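Local coordinates for protein kojibiose phosphorylase (Gut metagenome, PDB 6W0P) that belongs to glycosyl hydrolase family 65 and carries a largely helical central catalytic domain between N-terminal and C-terminal domains rich in strands, at residues S309-Q312 with G313-Y316; G327-P330 with T331-I334; V483-T487 with Y488-M492; E567-I570 with Y571-W574. All blocks are in the same frame, centred on the assembly; numbering follows the deposited sequence.

Interaction 1 of 4, residues S309-Q312 with G313-Y316; sequences SDQQ and GIRY
One turn of helix 308-324, near its start, brings Q311 and R315 together on the same side, where the glutamine amide lies over one face of the arginine guanidinium. The two planes are only 18° apart. NE2 of Q311 sits 3.4 Å from NH1 of R315, off toward the rim of the guanidinium; both atoms are donors, so this is flat packing and not a bond. Two bends bring the groups over each other: the Q311 chain, after a CG anti to the backbone N, turns at chi2 (66°), and the R315 chain turns back at chi3 (-85°). A water accepts from R315 NH1 at 2.9 Å and gives a weak bond to Q311 OE1. Underneath, the helix runs in regular steps: I314 N to D310 O at 2.9 Å is almost straight, and Y316 N to Q312 O measures 2.8 Å. The methyl CG2 of I314 packs on this backbone, 3.4 Å from Q311 O. The polar ends have further partners that probably fix their rotation: Q311 OE1 takes the N-H of I304, its NE2 gives to I302 O, and R315 forms a salt bridge with D301. The contact is buried: D310, Q311, I314 and R315 pack on strand 303-305, and Q312 and Y316 on I16 of strand 15-19.

Interaction 2 of 4, residues G327-P330 with T331-I334; sequences GFDP and TNTI
D329 and T331 meet in an Asx turn with a proline in its middle, set on a type I beta turn from D329 to N332, in the loop between helices 308-324 and 351-361. The carboxylate of D329, carried by a CG anti to the backbone N (chi1 -170°), folds forward over the turn so that OD1 is gripped twice by one residue. T331 N gives to it at 2.8 Å and T331 OG1 at 2.7 Å; both arrive from the same face, well above the carboxylate plane. The threonine can do this because its hydroxyl stands between its own backbone N and carbonyl carbon (chi1 66°), while CG2 is carried away beside the N. N332 closes the beta turn from its backbone, N to D329 O at 2.9 Å. Its side chain runs across that of D329 at about a right angle, amide and carboxylate planes 47° apart. The lysine K257 joins the three polar ends: its NZ makes a salt bridge with D329 OD2 and hydrogen bonds with T331 OG1 and N332 OD1, which probably offsets the negative charge of the aspartate. N332 ND2 gives to E38, and P330 faces helix 365-376. That same ND2 lies near the plane of the F328 ring, at its edge, and sits 3.2 Å from D329 CB.

Interaction 3 of 4, residues V483-T487 with Y488-M492; sequences VNHNT and YTNFM
N486 is the N-cap of helix 487-504, and its OD1 takes two bonds from T489: the backbone N at 2.8 Å and the hydroxyl OG1 at 2.6 Å. The donors come from opposite faces of the amide plane, each tilted out of it, so the oxygen is held between them. A CG anti to the backbone N (chi1 167°) swings the amide over the first turn. The other end of that amide is taken up as well, ND2 giving to D589 OD1. Backbone bonds follow: N490 N to N486 O at 3.1 Å and F491 N to T487 O at 2.7 Å. The hydroxyl of T487 is bonded to E547 O. N490 ND2 passes near H485 and gives to V536 O; it also bonds S469 OG, which H485 ND1 reaches too. A water lies 2.8 Å from N490 OD1 and takes a weak bond from N486 N. Around this buried start, the F491 ring stacks on F593 of helix 590-596, Y488 packs between that helix and helix 418-434, and M492 also meets the latter.

Interaction 4 of 4, residues E567-I570 with Y571-W574; sequences EMPI and YSHW
I570 O is gripped by two backbone N-H groups as the chain folds round on itself: W574 N at 2.8 Å, nearly along the carbonyl direction, and H573 N at 3.0 Å, from above the carbonyl plane. The pair closes a type I beta turn, I570 to H573, within an alpha turn to W574, in the long loop between helices 522-534 and 590-596; the peptide bond before P569 is cis. The W574 indole is held at two places. Its NE1 gives to E567 OE2 at 2.9 Å, meeting the carboxylate from well above its plane (65°), and E567 OE1 meanwhile accepts from K564 N. Over the indole face, CD1 of I570 makes a CH-pi contact 3.7 Å from the centroid of the six-membered ring and only 11° off its normal. Two turns of the isoleucine put the methyl there: CG1 stands anti to the carbonyl carbon, and chi2 (-77°) then folds CD1 round over the ring. P569 adds lesser contacts. Its O takes weak bonds from S572 N and from H573 ND1, the latter 3.3 Å away at the edge of the imidazole, and its CG lies over a face of the Y571 ring, 4.3 Å from the centroid. R578 adds a cation-pi contact to W574, while the second subunit packs Y75 on Y571 and D390 on W574. Carboxylate, methyl and arginine meet the indole at its N-H and over its ring, which probably limits how far it can turn.

From the N terminus the four contacts come in series; each is local, and none nests in or crosses another. Interaction 1 lies along helix 308-324, which strand 303-305 and strand 15-19 flank. Interaction 2 follows a little later and closes the turn in the loop leading to helix 351-361; the two centres are 26 Å apart. Interaction 3 begins helix 487-504, backed by helices 418-434 and 590-596, and interaction 4 closes a turn in the loop before helix 590-596. The centres of interactions 3 and 4 are 27 Å apart. Segments of both also touch the second subunit, N484 in one and Y571 and W574 in the other.

Interaction 1 of 4, residues S309-Q312 with G313-Y316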
loop_
_atom_site.group_PDB
_atom_site.type_symbol
_atom_site.label_atom_id
_atom_site.label_comp_id
_atom_site.label_asym_id
_atom_site.label_seq_id
_atom_site.Cartn_x
_atom_site.Cartn_y
_atom_site.Cartn_z
ATOM N N SER A 309 29.749 -22.323 -24.642
ATOM C CA SER A 309 28.667 -21.937 -23.708
ATOM C C SER A 309 28.185 -20.516 -24.045
ATOM O O SER A 309 26.951 -20.285 -24.137
ATOM C CB SER A 309 29.142 -22.047 -22.304
ATOM O OG SER A 309 28.205 -21.402 -21.442
ATOM N N ASP A 310 29.108 -19.590 -24.290
ATOM C CA ASP A 310 28.742 -18.186 -24.612
ATOM C C ASP A 310 28.258 -18.127 -26.062
ATOM O O ASP A 310 27.382 -17.327 -26.359
ATOM C CB ASP A 310 29.887 -17.222 -24.305
ATOM C CG ASP A 310 29.972 -16.803 -22.849
ATOM O OD1 ASP A 310 28.934 -16.842 -22.170
ATOM O OD2 ASP A 310 31.062 -16.389 -22.430
ATOM N N GLN A 311 28.831 -18.927 -26.949
ATOM C CA GLN A 311 28.408 -18.913 -28.371
ATOM C C GLN A 311 26.938 -19.346 -28.427
ATOM O O GLN A 311 26.158 -18.686 -29.126
ATOM C CB GLN A 311 29.307 -19.790 -29.250
ATOM C CG GLN A 311 28.797 -19.884 -30.681
ATOM C CD GLN A 311 28.850 -18.564 -31.410
ATOM O OE1 GLN A 311 29.828 -18.289 -32.104
ATOM N NE2 GLN A 311 27.827 -17.732 -31.251
ATOM N N GLN A 312 26.575 -20.419 -27.720
ATOM C CA GLN A 312 25.169 -20.893 -27.667
ATOM C C GLN A 312 24.321 -19.797 -27.035
ATOM O O GLN A 312 23.278 -19.472 -27.603
ATOM C CB GLN A 312 25.007 -22.190 -26.874
ATOM C CG GLN A 312 23.560 -22.665 -26.772
ATOM C CD GLN A 312 23.489 -23.975 -26.019
ATOM O OE1 GLN A 312 24.067 -24.107 -24.937
ATOM N NE2 GLN A 312 22.810 -24.969 -26.598
ATOM N N GLY A 313 24.741 -19.265 -25.893
ATOM C CA GLY A 313 23.968 -18.251 -25.154
ATOM C C GLY A 313 23.662 -17.054 -26.028
ATOM O O GLY A 313 22.439 -16.722 -26.209
ATOM N N ILE A 314 24.690 -16.399 -26.571
ATOM C CA ILE A 314 24.441 -15.149 -27.342
ATOM C C ILE A 314 23.486 -15.441 -28.514
ATOM O O ILE A 314 22.636 -14.582 -28.822
ATOM C CB ILE A 314 25.730 -14.459 -27.820
ATOM C CG1 ILE A 314 25.409 -13.055 -28.315
ATOM C CG2 ILE A 314 26.476 -15.260 -28.881
ATOM C CD1 ILE A 314 24.618 -12.235 -27.335
ATOM N N ARG A 315 23.629 -16.581 -29.178
ATOM C CA ARG A 315 22.791 -16.866 -30.364
ATOM C C ARG A 315 21.371 -17.174 -29.877
ATOM O O ARG A 315 20.405 -16.721 -30.510
ATOM C CB ARG A 315 23.432 -17.952 -31.228
ATOM C CG ARG A 315 22.850 -17.940 -32.630
ATOM C CD ARG A 315 23.572 -18.893 -33.541
ATOM N NE ARG A 315 24.750 -18.282 -34.120
ATOM C CZ ARG A 315 25.988 -18.757 -34.059
ATOM N NH1 ARG A 315 26.268 -19.866 -33.379
ATOM N NH2 ARG A 315 26.948 -18.086 -34.675
ATOM N N TYR A 316 21.250 -17.816 -28.716
ATOM C CA TYR A 316 19.924 -18.025 -28.101
ATOM C C TYR A 316 19.287 -16.650 -27.856
ATOM O O TYR A 316 18.088 -16.465 -28.204
ATOM C CB TYR A 316 20.024 -18.888 -26.833
ATOM C CG TYR A 316 18.698 -19.045 -26.142
ATOM C CD1 TYR A 316 17.727 -19.901 -26.633
ATOM C CD2 TYR A 316 18.385 -18.277 -25.040
ATOM C CE1 TYR A 316 16.490 -20.013 -26.021
ATOM C CE2 TYR A 316 17.167 -18.395 -24.400
ATOM C CZ TYR A 316 16.207 -19.256 -24.899
ATOM O OH TYR A 316 14.998 -19.324 -24.280
HETATM O O HOH W 1 28.885 -20.412 -34.402
#

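Interaction 2 of 4, residues G327-P330 with T331-I334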
loop_
_atom_site.group_PDB
_atom_site.type_symbol
_atom_site.label_atom_id
_atom_site.label_comp_id
_atom_site.label_asym_id
_atom_site.label_seq_id
_atom_site.Cartn_x
_atom_site.Cartn_y
_atom_site.Cartn_z
ATOM N N GLY A 327 8.790 -5.738 -36.124
ATOM C CA GLY A 327 8.099 -4.647 -36.824
ATOM C C GLY A 327 6.833 -5.136 -37.500
ATOM O O GLY A 327 6.436 -4.546 -38.522
ATOM N N PHE A 328 6.194 -6.177 -36.973
ATOM C CA PHE A 328 4.942 -6.707 -37.561
ATOM C C PHE A 328 3.800 -5.704 -37.368
ATOM O O PHE A 328 2.935 -5.642 -38.246
ATOM C CB PHE A 328 4.528 -8.041 -36.942
ATOM C CG PHE A 328 3.299 -8.627 -37.588
ATOM C CD1 PHE A 328 3.380 -9.228 -38.841
ATOM C CD2 PHE A 328 2.065 -8.564 -36.956
ATOM C CE1 PHE A 328 2.255 -9.755 -39.455
ATOM C CE2 PHE A 328 0.933 -9.077 -37.579
ATOM C CZ PHE A 328 1.032 -9.677 -38.820
ATOM N N ASP A 329 3.781 -4.964 -36.259
ATOM C CA ASP A 329 2.593 -4.166 -35.854
ATOM C C ASP A 329 2.983 -2.967 -34.993
ATOM O O ASP A 329 3.452 -3.142 -33.876
ATOM C CB ASP A 329 1.608 -5.036 -35.079
ATOM C CG ASP A 329 0.249 -4.382 -34.830
ATOM O OD1 ASP A 329 0.147 -3.136 -34.930
ATOM O OD2 ASP A 329 -0.697 -5.128 -34.539
ATOM N N PRO A 330 2.690 -1.727 -35.440
ATOM C CA PRO A 330 3.006 -0.518 -34.679
ATOM C C PRO A 330 2.118 -0.289 -33.447
ATOM O O PRO A 330 2.274 0.763 -32.819
ATOM C CB PRO A 330 2.757 0.633 -35.683
ATOM C CG PRO A 330 1.713 0.076 -36.642
ATOM C CD PRO A 330 1.989 -1.416 -36.704
ATOM N N THR A 331 1.199 -1.220 -33.146
ATOM C CA THR A 331 0.432 -1.271 -31.871
ATOM C C THR A 331 0.939 -2.434 -31.003
ATOM O O THR A 331 0.264 -2.769 -30.005
ATOM C CB THR A 331 -1.086 -1.336 -32.135
ATOM O OG1 THR A 331 -1.405 -2.573 -32.779
ATOM C CG2 THR A 331 -1.570 -0.193 -33.000
ATOM N N ASN A 332 2.061 -3.055 -31.352
ATOM C CA ASN A 332 2.639 -4.180 -30.563
ATOM C C ASN A 332 3.819 -3.647 -29.759
ATOM O O ASN A 332 4.420 -2.655 -30.186
ATOM C CB ASN A 332 3.075 -5.366 -31.424
ATOM C CG ASN A 332 1.942 -6.295 -31.803
ATOM O OD1 ASN A 332 0.844 -6.194 -31.256
ATOM N ND2 ASN A 332 2.190 -7.182 -32.752
ATOM N N THR A 333 4.141 -4.296 -28.642
ATOM C CA THR A 333 5.316 -3.936 -27.821
ATOM C C THR A 333 5.944 -5.212 -27.260
ATOM O O THR A 333 5.367 -6.296 -27.423
ATOM C CB THR A 333 4.933 -2.947 -26.712
ATOM O OG1 THR A 333 6.121 -2.441 -26.097
ATOM C CG2 THR A 333 4.072 -3.588 -25.653
ATOM N N ILE A 334 7.092 -5.052 -26.619
ATOM C CA ILE A 334 7.857 -6.147 -25.969
ATOM C C ILE A 334 7.421 -6.218 -24.498
ATOM O O ILE A 334 7.567 -5.202 -23.788
ATOM C CB ILE A 334 9.366 -5.874 -26.125
ATOM C CG1 ILE A 334 9.744 -5.731 -27.602
ATOM C CG2 ILE A 334 10.184 -6.931 -25.418
ATOM C CD1 ILE A 334 11.206 -5.538 -27.862
HETATM O O HOH W 2 -0.763 -7.520 -34.241
#

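Interaction 3 of 4, residues V483-T487 with Y488-M492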
loop_
_atom_site.group_PDB
_atom_site.type_symbol
_atom_site.label_atom_id
_atom_site.label_comp_id
_atom_site.label_asym_id
_atom_site.label_seq_id
_atom_site.Cartn_x
_atom_site.Cartn_y
_atom_site.Cartn_z
ATOM N N VAL A 483 11.818 10.953 -2.469
ATOM C CA VAL A 483 12.995 11.850 -2.377
ATOM C C VAL A 483 12.746 13.060 -3.269
ATOM O O VAL A 483 11.834 13.005 -4.110
ATOM C CB VAL A 483 14.297 11.123 -2.740
ATOM C CG1 VAL A 483 14.578 10.025 -1.735
ATOM C CG2 VAL A 483 14.315 10.604 -4.167
ATOM N N ASN A 484 13.569 14.083 -3.095
ATOM C CA ASN A 484 13.559 15.321 -3.895
ATOM C C ASN A 484 14.894 15.456 -4.621
ATOM O O ASN A 484 15.885 14.995 -4.091
ATOM C CB ASN A 484 13.292 16.528 -3.008
ATOM C CG ASN A 484 12.085 16.347 -2.121
ATOM O OD1 ASN A 484 11.040 15.893 -2.573
ATOM N ND2 ASN A 484 12.208 16.763 -0.879
ATOM N N HIS A 485 14.892 16.073 -5.806
ATOM C CA HIS A 485 16.117 16.368 -6.583
ATOM C C HIS A 485 16.817 15.045 -6.920
ATOM O O HIS A 485 18.079 14.980 -6.779
ATOM C CB HIS A 485 17.010 17.333 -5.796
ATOM C CG HIS A 485 16.272 18.485 -5.201
ATOM N ND1 HIS A 485 15.261 19.115 -5.871
ATOM C CD2 HIS A 485 16.416 19.135 -4.014
ATOM C CE1 HIS A 485 14.833 20.138 -5.145
ATOM N NE2 HIS A 485 15.509 20.157 -3.985
ATOM N N ASN A 486 16.037 14.024 -7.322
ATOM C CA ASN A 486 16.620 12.809 -7.945
ATOM C C ASN A 486 17.263 13.254 -9.261
ATOM O O ASN A 486 16.565 13.866 -10.108
ATOM C CB ASN A 486 15.620 11.685 -8.144
ATOM C CG ASN A 486 16.149 10.605 -9.058
ATOM O OD1 ASN A 486 15.772 10.558 -10.230
ATOM N ND2 ASN A 486 16.997 9.731 -8.534
ATOM N N THR A 487 18.564 13.007 -9.409
ATOM C CA THR A 487 19.349 13.567 -10.533
ATOM C C THR A 487 18.919 12.899 -11.831
ATOM O O THR A 487 18.740 13.615 -12.799
ATOM C CB THR A 487 20.847 13.479 -10.254
ATOM O OG1 THR A 487 20.992 14.181 -9.016
ATOM C CG2 THR A 487 21.668 14.096 -11.367
ATOM N N TYR A 488 18.675 11.588 -11.839
ATOM C CA TYR A 488 18.180 10.925 -13.064
ATOM C C TYR A 488 16.916 11.644 -13.560
ATOM O O TYR A 488 16.840 12.022 -14.748
ATOM C CB TYR A 488 17.868 9.445 -12.846
ATOM C CG TYR A 488 17.470 8.766 -14.127
ATOM C CD1 TYR A 488 16.161 8.774 -14.574
ATOM C CD2 TYR A 488 18.438 8.200 -14.940
ATOM C CE1 TYR A 488 15.800 8.164 -15.773
ATOM C CE2 TYR A 488 18.096 7.591 -16.142
ATOM C CZ TYR A 488 16.775 7.567 -16.561
ATOM O OH TYR A 488 16.490 7.011 -17.777
ATOM N N THR A 489 15.929 11.815 -12.683
ATOM C CA THR A 489 14.634 12.461 -13.027
ATOM C C THR A 489 14.880 13.874 -13.603
ATOM O O THR A 489 14.354 14.189 -14.704
ATOM C CB THR A 489 13.713 12.452 -11.800
ATOM O OG1 THR A 489 13.528 11.104 -11.351
ATOM C CG2 THR A 489 12.381 13.116 -12.065
ATOM N N ASN A 490 15.667 14.702 -12.907
ATOM C CA ASN A 490 15.845 16.132 -13.264
ATOM C C ASN A 490 16.680 16.218 -14.544
ATOM O O ASN A 490 16.305 16.990 -15.450
ATOM C CB ASN A 490 16.464 16.937 -12.120
ATOM C CG ASN A 490 15.515 17.084 -10.952
ATOM O OD1 ASN A 490 14.535 16.359 -10.863
ATOM N ND2 ASN A 490 15.830 17.997 -10.043
ATOM N N PHE A 491 17.759 15.439 -14.601
ATOM C CA PHE A 491 18.694 15.412 -15.743
ATOM C C PHE A 491 17.909 15.030 -16.998
ATOM O O PHE A 491 17.939 15.793 -17.989
ATOM C CB PHE A 491 19.849 14.449 -15.464
ATOM C CG PHE A 491 20.944 14.457 -16.496
ATOM C CD1 PHE A 491 20.889 13.621 -17.595
ATOM C CD2 PHE A 491 22.048 15.277 -16.348
ATOM C CE1 PHE A 491 21.902 13.632 -18.540
ATOM C CE2 PHE A 491 23.074 15.262 -17.278
ATOM C CZ PHE A 491 23.002 14.429 -18.368
ATOM N N MET A 492 17.201 13.902 -16.954
ATOM C CA MET A 492 16.467 13.394 -18.142
ATOM C C MET A 492 15.345 14.377 -18.550
ATOM O O MET A 492 15.104 14.486 -19.764
ATOM C CB MET A 492 15.893 12.003 -17.870
ATOM C CG MET A 492 16.958 10.947 -17.679
ATOM S SD MET A 492 18.075 10.820 -19.090
ATOM C CE MET A 492 16.982 10.008 -20.256
HETATM O O HOH W 3 13.705 14.858 -8.703
#

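Interaction 4 of 4, residues E567-I570 with Y571-W574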
loop_
_atom_site.group_PDB
_atom_site.type_symbol
_atom_site.label_atom_id
_atom_site.label_comp_id
_atom_site.label_asym_id
_atom_site.label_seq_id
_atom_site.Cartn_x
_atom_site.Cartn_y
_atom_site.Cartn_z
ATOM N N GLU A 567 20.074 -13.575 4.178
ATOM C CA GLU A 567 19.268 -12.322 4.142
ATOM C C GLU A 567 18.892 -11.966 2.701
ATOM O O GLU A 567 18.372 -10.855 2.485
ATOM C CB GLU A 567 20.046 -11.147 4.737
ATOM C CG GLU A 567 20.234 -11.217 6.241
ATOM C CD GLU A 567 20.939 -9.998 6.816
ATOM O OE1 GLU A 567 22.162 -9.823 6.550
ATOM O OE2 GLU A 567 20.266 -9.221 7.510
ATOM N N MET A 568 19.152 -12.851 1.739
ATOM C CA MET A 568 18.829 -12.581 0.316
ATOM C C MET A 568 17.693 -13.504 -0.125
ATOM O O MET A 568 17.626 -14.658 0.294
ATOM C CB MET A 568 20.062 -12.767 -0.574
ATOM C CG MET A 568 20.274 -11.622 -1.564
ATOM S SD MET A 568 20.792 -10.056 -0.792
ATOM C CE MET A 568 22.452 -10.476 -0.253
ATOM N N PRO A 569 16.725 -13.004 -0.926
ATOM C CA PRO A 569 16.685 -11.591 -1.318
ATOM C C PRO A 569 16.213 -10.714 -0.138
ATOM O O PRO A 569 15.676 -11.256 0.833
ATOM C CB PRO A 569 15.720 -11.582 -2.517
ATOM C CG PRO A 569 14.784 -12.759 -2.260
ATOM C CD PRO A 569 15.581 -13.771 -1.453
ATOM N N ILE A 570 16.472 -9.403 -0.218
ATOM C CA ILE A 570 16.258 -8.407 0.880
ATOM C C ILE A 570 14.777 -8.388 1.285
ATOM O O ILE A 570 14.499 -8.419 2.501
ATOM C CB ILE A 570 16.743 -7.007 0.447
ATOM C CG1 ILE A 570 18.273 -6.918 0.393
ATOM C CG2 ILE A 570 16.156 -5.925 1.340
ATOM C CD1 ILE A 570 18.945 -6.781 1.745
ATOM N N TYR A 571 13.867 -8.329 0.304
ATOM C CA TYR A 571 12.415 -8.081 0.514
ATOM C C TYR A 571 11.815 -9.220 1.358
ATOM O O TYR A 571 10.795 -8.973 2.054
ATOM C CB TYR A 571 11.699 -7.830 -0.823
ATOM C CG TYR A 571 11.601 -8.989 -1.793
ATOM C CD1 TYR A 571 10.710 -10.038 -1.577
ATOM C CD2 TYR A 571 12.359 -9.017 -2.958
ATOM C CE1 TYR A 571 10.603 -11.097 -2.467
ATOM C CE2 TYR A 571 12.259 -10.067 -3.862
ATOM C CZ TYR A 571 11.380 -11.111 -3.614
ATOM O OH TYR A 571 11.264 -12.151 -4.491
ATOM N N SER A 572 12.444 -10.402 1.330
ATOM C CA SER A 572 11.992 -11.631 2.031
ATOM C C SER A 572 12.574 -11.714 3.441
ATOM O O SER A 572 12.057 -12.544 4.221
ATOM C CB SER A 572 12.349 -12.871 1.248
ATOM O OG SER A 572 11.749 -12.837 -0.037
ATOM N N HIS A 573 13.618 -10.943 3.758
ATOM C CA HIS A 573 14.330 -11.072 5.059
ATOM C C HIS A 573 14.298 -9.763 5.869
ATOM O O HIS A 573 14.278 -9.874 7.093
ATOM C CB HIS A 573 15.726 -11.705 4.857
ATOM C CG HIS A 573 15.651 -13.161 4.493
ATOM N ND1 HIS A 573 15.400 -13.591 3.192
ATOM C CD2 HIS A 573 15.732 -14.281 5.250
ATOM C CE1 HIS A 573 15.357 -14.909 3.165
ATOM N NE2 HIS A 573 15.565 -15.354 4.413
ATOM N N TRP A 574 14.240 -8.591 5.238
ATOM C CA TRP A 574 14.246 -7.261 5.914
ATOM C C TRP A 574 12.819 -6.718 6.038
ATOM O O TRP A 574 12.033 -6.938 5.129
ATOM C CB TRP A 574 15.149 -6.271 5.156
ATOM C CG TRP A 574 16.610 -6.526 5.347
ATOM C CD1 TRP A 574 17.166 -7.685 5.791
ATOM C CD2 TRP A 574 17.711 -5.630 5.088
ATOM N NE1 TRP A 574 18.523 -7.571 5.852
ATOM C CE2 TRP A 574 18.892 -6.332 5.415
ATOM C CE3 TRP A 574 17.823 -4.302 4.644
ATOM C CZ2 TRP A 574 20.156 -5.758 5.320
ATOM C CZ3 TRP A 574 19.074 -3.739 4.550
ATOM C CH2 TRP A 574 20.221 -4.463 4.870
#